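Local coordinates for Pro-Pro endopeptidase (Paenibacillus alvei, PDB 6FPC), which cleaves peptide bonds between two prolines in a PLP-|-PVP motif of a cell-surface protein, using one catalytic zinc ion, at residues E31-P34 with T35-D39. Numbering follows the deposited sequence.
Sequences EKIP and TSILD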
loop_
_atom_site.group_PDB
_atom_site.type_symbol
_atom_site.label_atom_id
_atom_site.label_comp_id
_atom_site.label_asym_id
_atom_site.label_seq_id
_atom_site.Cartn_x
_atom_site.Cartn_y
_atom_site.Cartn_z
ATOM N N GLU A 31 -9.236 -6.917 -4.948
ATOM C CA GLU A 31 -10.707 -6.932 -4.888
ATOM C C GLU A 31 -11.222 -6.696 -3.460
ATOM O O GLU A 31 -12.375 -6.318 -3.297
ATOM C CB GLU A 31 -11.290 -8.219 -5.486
ATOM C CG GLU A 31 -11.361 -8.221 -7.005
ATOM C CD GLU A 31 -12.293 -7.253 -7.731
ATOM O OE1 GLU A 31 -12.408 -7.380 -8.970
ATOM O OE2 GLU A 31 -12.896 -6.367 -7.082
ATOM N N LYS A 32 -10.350 -6.829 -2.430
ATOM C CA LYS A 32 -10.726 -6.547 -1.032
ATOM C C LYS A 32 -10.967 -5.035 -0.844
ATOM O O LYS A 32 -11.622 -4.630 0.115
ATOM C CB LYS A 32 -9.633 -7.045 -0.038
ATOM C CG LYS A 32 -9.383 -8.560 -0.029
ATOM C CD LYS A 32 -10.519 -9.361 0.618
ATOM C CE LYS A 32 -10.198 -10.832 0.726
ATOM N N ILE A 33 -10.408 -4.200 -1.744
ATOM C CA ILE A 33 -10.591 -2.748 -1.690
ATOM C C ILE A 33 -11.991 -2.459 -2.292
ATOM O O ILE A 33 -12.302 -3.009 -3.360
ATOM C CB ILE A 33 -9.452 -2.002 -2.440
ATOM C CG1 ILE A 33 -8.057 -2.338 -1.830
ATOM C CG2 ILE A 33 -9.720 -0.480 -2.474
ATOM C CD1 ILE A 33 -6.878 -1.853 -2.590
ATOM N N PRO A 34 -12.867 -1.664 -1.613
ATOM C CA PRO A 34 -14.211 -1.398 -2.169
ATOM C C PRO A 34 -14.191 -0.859 -3.601
ATOM O O PRO A 34 -13.355 -0.030 -3.927
ATOM C CB PRO A 34 -14.809 -0.382 -1.185
ATOM C CG PRO A 34 -14.104 -0.625 0.083
ATOM C CD PRO A 34 -12.690 -0.980 -0.313
ATOM N N THR A 35 -15.085 -1.365 -4.459
ATOM C CA THR A 35 -15.206 -0.983 -5.879
ATOM C C THR A 35 -15.304 0.550 -6.096
ATOM O O THR A 35 -14.638 1.063 -7.009
ATOM C CB THR A 35 -16.370 -1.759 -6.521
ATOM O OG1 THR A 35 -16.064 -3.150 -6.426
ATOM C CG2 THR A 35 -16.614 -1.385 -7.985
ATOM N N SER A 36 -16.107 1.264 -5.269
ATOM C CA SER A 36 -16.266 2.725 -5.334
ATOM C C SER A 36 -14.933 3.470 -5.206
ATOM O O SER A 36 -14.700 4.444 -5.921
ATOM C CB SER A 36 -17.243 3.218 -4.271
ATOM O OG SER A 36 -16.950 2.641 -3.011
ATOM N N ILE A 37 -14.049 2.973 -4.335
ATOM C CA ILE A 37 -12.708 3.515 -4.097
ATOM C C ILE A 37 -11.828 3.193 -5.315
ATOM O O ILE A 37 -11.066 4.050 -5.753
ATOM C CB ILE A 37 -12.129 2.919 -2.781
ATOM C CG1 ILE A 37 -12.889 3.424 -1.509
ATOM C CG2 ILE A 37 -10.617 3.110 -2.676
ATOM C CD1 ILE A 37 -12.620 4.783 -0.988
ATOM N N LEU A 38 -11.921 1.959 -5.853
ATOM C CA LEU A 38 -11.141 1.573 -7.042
ATOM C C LEU A 38 -11.550 2.431 -8.264
ATOM O O LEU A 38 -10.678 2.908 -9.000
ATOM C CB LEU A 38 -11.275 0.066 -7.337
ATOM C CG LEU A 38 -10.683 -0.890 -6.280
ATOM C CD1 LEU A 38 -11.185 -2.327 -6.487
ATOM C CD2 LEU A 38 -9.158 -0.851 -6.281
ATOM N N ASP A 39 -12.860 2.679 -8.424
ATOM C CA ASP A 39 -13.434 3.518 -9.492
ATOM C C ASP A 39 -12.855 4.932 -9.415
ATOM O O ASP A 39 -12.363 5.475 -10.418
ATOM C CB ASP A 39 -14.969 3.565 -9.379
ATOM C CG ASP A 39 -15.700 2.294 -9.794
ATOM O OD1 ASP A 39 -16.938 2.233 -9.608
ATOM O OD2 ASP A 39 -15.038 1.359 -10.309
HETATM O O HOH W 1 -13.837 -4.524 -5.006
#
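Ile33 meets Ile37 and Leu38 where the loop after helix 20-30 turns into helix 35-43. Pro34 takes the N-cap position. Pro34 O accepts the first i to i+4 bond of the helix, from Leu38 N at 3.1 Å. That bond is fairly straight, with an N-H...O angle of 159°, and the donor lies in the carbonyl plane. A weak second bond reaches the same O from Ile37 N.

The tight side is apolar. Ile33 CG2 stands anti to its backbone N (CG1 at chi1 -59°), and this brings the methyl against both partners. Ile33 CG2 lies 3.7 Å from Ile37 CG2 and 3.9 Å from Leu38 CD2. The Ile33 side chain crosses each of the two at about a right angle. The branches of Leu38 divide the work: CD2 packs on Ile33, while Leu38 CD1 comes within 3.4 Å of Ile33 O. Thr113 and Leu114 of helix 108-121 touch Ile33, and Val117 touches Ile37. That helix carries the zinc ligands His111 and His115. A looser apolar contact joins Pro34 CB to Ile37 CG1 at 4.3 Å.

The other side is looser and wet. Water 1 donates to Ile33 O at 2.7 Å and is hydrogen-bonded to Thr35 OG1 at 3.0 Å, bridging the turn. Glu31 barely touches Leu38 through its carboxylate, whose OE1 bonds to Ser5 OG.

At the helix start one carbonyl, Pro34 O, takes two N-H groups, one of them weakly. Ile33 and Ile37 pack on helix 108-121, whereas Leu38 faces Ile6, Leu7 and Leu10. The contact thus pairs an apolar face with a water-bridged one.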